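Local coordinates for holo-[acyl-carrier-protein] synthase (Helicobacter pylori, PDB 5XUK) that belongs to the 4'-phosphopantetheinyl transferase superfamily and holds coenzyme A at the interfaces of a three-chain assembly, at residues G3-S8 / F46-E51. Numbering follows the deposited sequence.
Sequences GIDIVS and FFALKE. With COA (coenzyme A), chain B.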
loop_
_atom_site.group_PDB
_atom_site.type_symbol
_atom_site.label_atom_id
_atom_site.label_comp_id
_atom_site.label_asym_id
_atom_site.label_seq_id
_atom_site.Cartn_x
_atom_site.Cartn_y
_atom_site.Cartn_z
ATOM N N GLY A 3 -2.958 4.279 -6.840
ATOM C CA GLY A 3 -1.996 3.374 -7.486
ATOM C C GLY A 3 -0.959 2.917 -6.497
ATOM O O GLY A 3 -0.674 3.629 -5.543
ATOM N N ILE A 4 -0.389 1.738 -6.710
ATOM C CA ILE A 4 0.541 1.134 -5.743
ATOM C C ILE A 4 1.517 0.349 -6.536
ATOM O O ILE A 4 1.199 -0.079 -7.629
ATOM C CB ILE A 4 -0.168 0.192 -4.688
ATOM C CG1 ILE A 4 0.753 -0.137 -3.523
ATOM C CG2 ILE A 4 -0.643 -1.129 -5.282
ATOM C CD1 ILE A 4 0.012 -0.593 -2.268
ATOM N N ASP A 5 2.701 0.143 -5.991
ATOM C CA ASP A 5 3.729 -0.618 -6.692
ATOM C C ASP A 5 4.735 -1.170 -5.714
ATOM O O ASP A 5 5.093 -0.511 -4.743
ATOM C CB ASP A 5 4.445 0.301 -7.692
ATOM C CG ASP A 5 5.000 -0.445 -8.861
ATOM O OD1 ASP A 5 4.212 -0.746 -9.778
ATOM O OD2 ASP A 5 6.211 -0.739 -8.877
ATOM N N ILE A 6 5.209 -2.370 -5.967
ATOM C CA ILE A 6 6.187 -3.004 -5.093
ATOM C C ILE A 6 7.293 -3.435 -6.008
ATOM O O ILE A 6 7.027 -3.992 -7.061
ATOM C CB ILE A 6 5.599 -4.211 -4.309
ATOM C CG1 ILE A 6 6.682 -4.891 -3.474
ATOM C CG2 ILE A 6 4.963 -5.231 -5.243
ATOM C CD1 ILE A 6 6.116 -5.716 -2.325
ATOM N N VAL A 7 8.528 -3.113 -5.643
ATOM C CA VAL A 7 9.680 -3.379 -6.499
ATOM C C VAL A 7 10.746 -4.060 -5.678
ATOM O O VAL A 7 10.950 -3.713 -4.505
ATOM C CB VAL A 7 10.235 -2.062 -7.109
ATOM C CG1 VAL A 7 11.587 -2.274 -7.760
ATOM C CG2 VAL A 7 9.252 -1.484 -8.115
ATOM N N SER A 8 11.406 -5.041 -6.278
ATOM C CA SER A 8 12.599 -5.645 -5.706
ATOM C C SER A 8 13.767 -4.673 -5.846
ATOM O O SER A 8 14.096 -4.236 -6.971
ATOM C CB SER A 8 12.941 -6.925 -6.446
ATOM O OG SER A 8 14.213 -7.420 -6.054
ATOM N N PHE A 46 11.860 5.651 -5.877
ATOM C CA PHE A 46 11.375 6.618 -6.859
ATOM C C PHE A 46 10.801 5.878 -8.048
ATOM O O PHE A 46 9.797 6.276 -8.606
ATOM C CB PHE A 46 12.490 7.585 -7.319
ATOM C CG PHE A 46 12.855 8.638 -6.296
ATOM C CD1 PHE A 46 12.508 8.497 -4.941
ATOM C CD2 PHE A 46 13.586 9.763 -6.680
ATOM C CE1 PHE A 46 12.850 9.471 -4.007
ATOM C CE2 PHE A 46 13.942 10.732 -5.749
ATOM C CZ PHE A 46 13.578 10.587 -4.410
ATOM N N PHE A 47 11.431 4.796 -8.435
ATOM C CA PHE A 47 10.889 3.975 -9.504
ATOM C C PHE A 47 9.483 3.490 -9.130
ATOM O O PHE A 47 8.551 3.608 -9.919
ATOM C CB PHE A 47 11.793 2.774 -9.751
ATOM C CG PHE A 47 11.407 1.975 -10.961
ATOM C CD1 PHE A 47 11.882 2.330 -12.221
ATOM C CD2 PHE A 47 10.551 0.875 -10.846
ATOM C CE1 PHE A 47 11.516 1.602 -13.342
ATOM C CE2 PHE A 47 10.182 0.139 -11.971
ATOM C CZ PHE A 47 10.668 0.501 -13.217
ATOM N N ALA A 48 9.335 2.986 -7.900
ATOM C CA ALA A 48 8.072 2.421 -7.447
ATOM C C ALA A 48 7.023 3.527 -7.408
ATOM O O ALA A 48 5.864 3.330 -7.808
ATOM C CB ALA A 48 8.248 1.755 -6.083
ATOM N N LEU A 49 7.442 4.714 -6.991
ATOM C CA LEU A 49 6.521 5.846 -6.900
ATOM C C LEU A 49 6.046 6.323 -8.260
ATOM O O LEU A 49 4.930 6.820 -8.386
ATOM C CB LEU A 49 7.193 7.002 -6.146
ATOM C CG LEU A 49 6.426 8.311 -6.008
ATOM C CD1 LEU A 49 5.124 8.034 -5.304
ATOM C CD2 LEU A 49 7.249 9.331 -5.232
ATOM N N LYS A 50 6.903 6.223 -9.274
ATOM C CA LYS A 50 6.521 6.665 -10.606
ATOM C C LYS A 50 5.578 5.637 -11.230
ATOM O O LYS A 50 4.562 5.975 -11.813
ATOM C CB LYS A 50 7.763 6.881 -11.469
ATOM C CG LYS A 50 8.583 8.090 -11.031
ATOM C CD LYS A 50 9.396 8.687 -12.182
ATOM C CE LYS A 50 10.245 9.876 -11.715
ATOM N NZ LYS A 50 10.682 10.784 -12.825
ATOM N N GLU A 51 5.916 4.372 -11.106
ATOM C CA GLU A 51 4.975 3.323 -11.482
ATOM C C GLU A 51 3.618 3.507 -10.801
ATOM O O GLU A 51 2.593 3.480 -11.466
ATOM C CB GLU A 51 5.550 1.964 -11.151
ATOM C CG GLU A 51 6.764 1.581 -11.975
ATOM C CD GLU A 51 6.441 1.328 -13.443
ATOM O OE1 GLU A 51 7.251 0.650 -14.113
ATOM O OE2 GLU A 51 5.384 1.791 -13.922
HETATM N N1A COA B . -3.582 1.324 -14.833
HETATM C C2A COA B . -3.616 0.814 -13.584
HETATM N N3A COA B . -3.099 -0.389 -13.275
HETATM C C4A COA B . -2.532 -1.152 -14.225
HETATM C C5A COA B . -2.464 -0.658 -15.606
HETATM C C6A COA B . -3.036 0.673 -15.875
HETATM N N6A COA B . -3.014 1.217 -17.120
HETATM N N7A COA B . -1.856 -1.615 -16.326
HETATM C C8A COA B . -1.538 -2.642 -15.492
HETATM N N9A COA B . -1.962 -2.353 -14.233
HETATM C C1B COA B . -1.838 -3.224 -13.059
HETATM C C2B COA B . -2.463 -4.589 -13.367
HETATM O O2B COA B . -3.413 -4.984 -12.377
HETATM C C3B COA B . -1.310 -5.564 -13.362
HETATM O O3B COA B . -1.603 -6.811 -12.741
HETATM P P3B COA B . -2.440 -7.986 -13.490
HETATM O O7A COA B . -2.064 -7.849 -14.952
HETATM O O8A COA B . -1.895 -9.263 -12.904
HETATM O O9A COA B . -3.871 -7.631 -13.126
HETATM C C4B COA B . -0.278 -4.821 -12.550
HETATM O O4B COA B . -0.460 -3.428 -12.789
HETATM C C5B COA B . 1.129 -5.250 -12.884
HETATM O O5B COA B . 1.756 -5.279 -11.621
HETATM P P1A COA B . 3.265 -4.865 -11.417
HETATM O O1A COA B . 3.998 -6.140 -11.781
HETATM O O2A COA B . 3.490 -4.193 -10.085
HETATM O O3A COA B . 3.386 -3.696 -12.483
HETATM P P2A COA B . 4.818 -3.282 -13.065
HETATM O O4A COA B . 5.545 -2.409 -12.051
HETATM O O5A COA B . 5.484 -4.547 -13.576
HETATM O O6A COA B . 4.322 -2.398 -14.331
HETATM C CBP COA B . 2.970 -0.790 -15.599
HETATM C CCP COA B . 3.015 -1.807 -14.455
HETATM C CDP COA B . 1.746 -1.028 -16.470
HETATM C CEP COA B . 2.877 0.615 -15.018
HETATM C CAP COA B . 4.235 -0.971 -16.458
HETATM O OAP COA B . 4.039 -2.056 -17.371
HETATM C C9P COA B . 4.631 0.236 -17.250
HETATM O O9P COA B . 3.800 0.890 -17.862
HETATM N N8P COA B . 5.938 0.510 -17.246
#
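Asp5 and Val7 of strand 2-8 pack on Ala48, Phe47 and Glu51 of helix 40-56, where the helix lies on the three-stranded antiparallel sheet of this alpha/beta protein of the 4'-phosphopantetheinyl transferase superfamily. The segment axes approach to 6.9 Å and run roughly antiparallel, at 148°. The apolar part centres on one methyl: Val7 CG2 meets the Phe47 ring at its edge, near the ring plane, 3.8 Å from CD2, and also touches the Ala48 methyl. Phe27 meets the same ring edge-to-face.

The polar part borders coenzyme A. With CG anti to the backbone N (chi1 -152°), the Asp5 carboxylate lies over the root of the Glu51 side chain, OD1 being 3.3 Å from Glu51 CB. Asp5 OD1 forms a salt bridge with Lys55 NZ, which also hydrogen-bonds to the ligand, and comes within 3.1 Å of coenzyme A O4A. Asp5 OD2 is buried with no polar partner in the model. Glu51 bends at chi2, and its carboxylate ends 5.0 Å from Asp5, measured OE2 to OD1, the two planes only 20° apart. Beyond it, the ligand's N8P donates a weak hydrogen bond of 3.4 Å to Glu51 OE1.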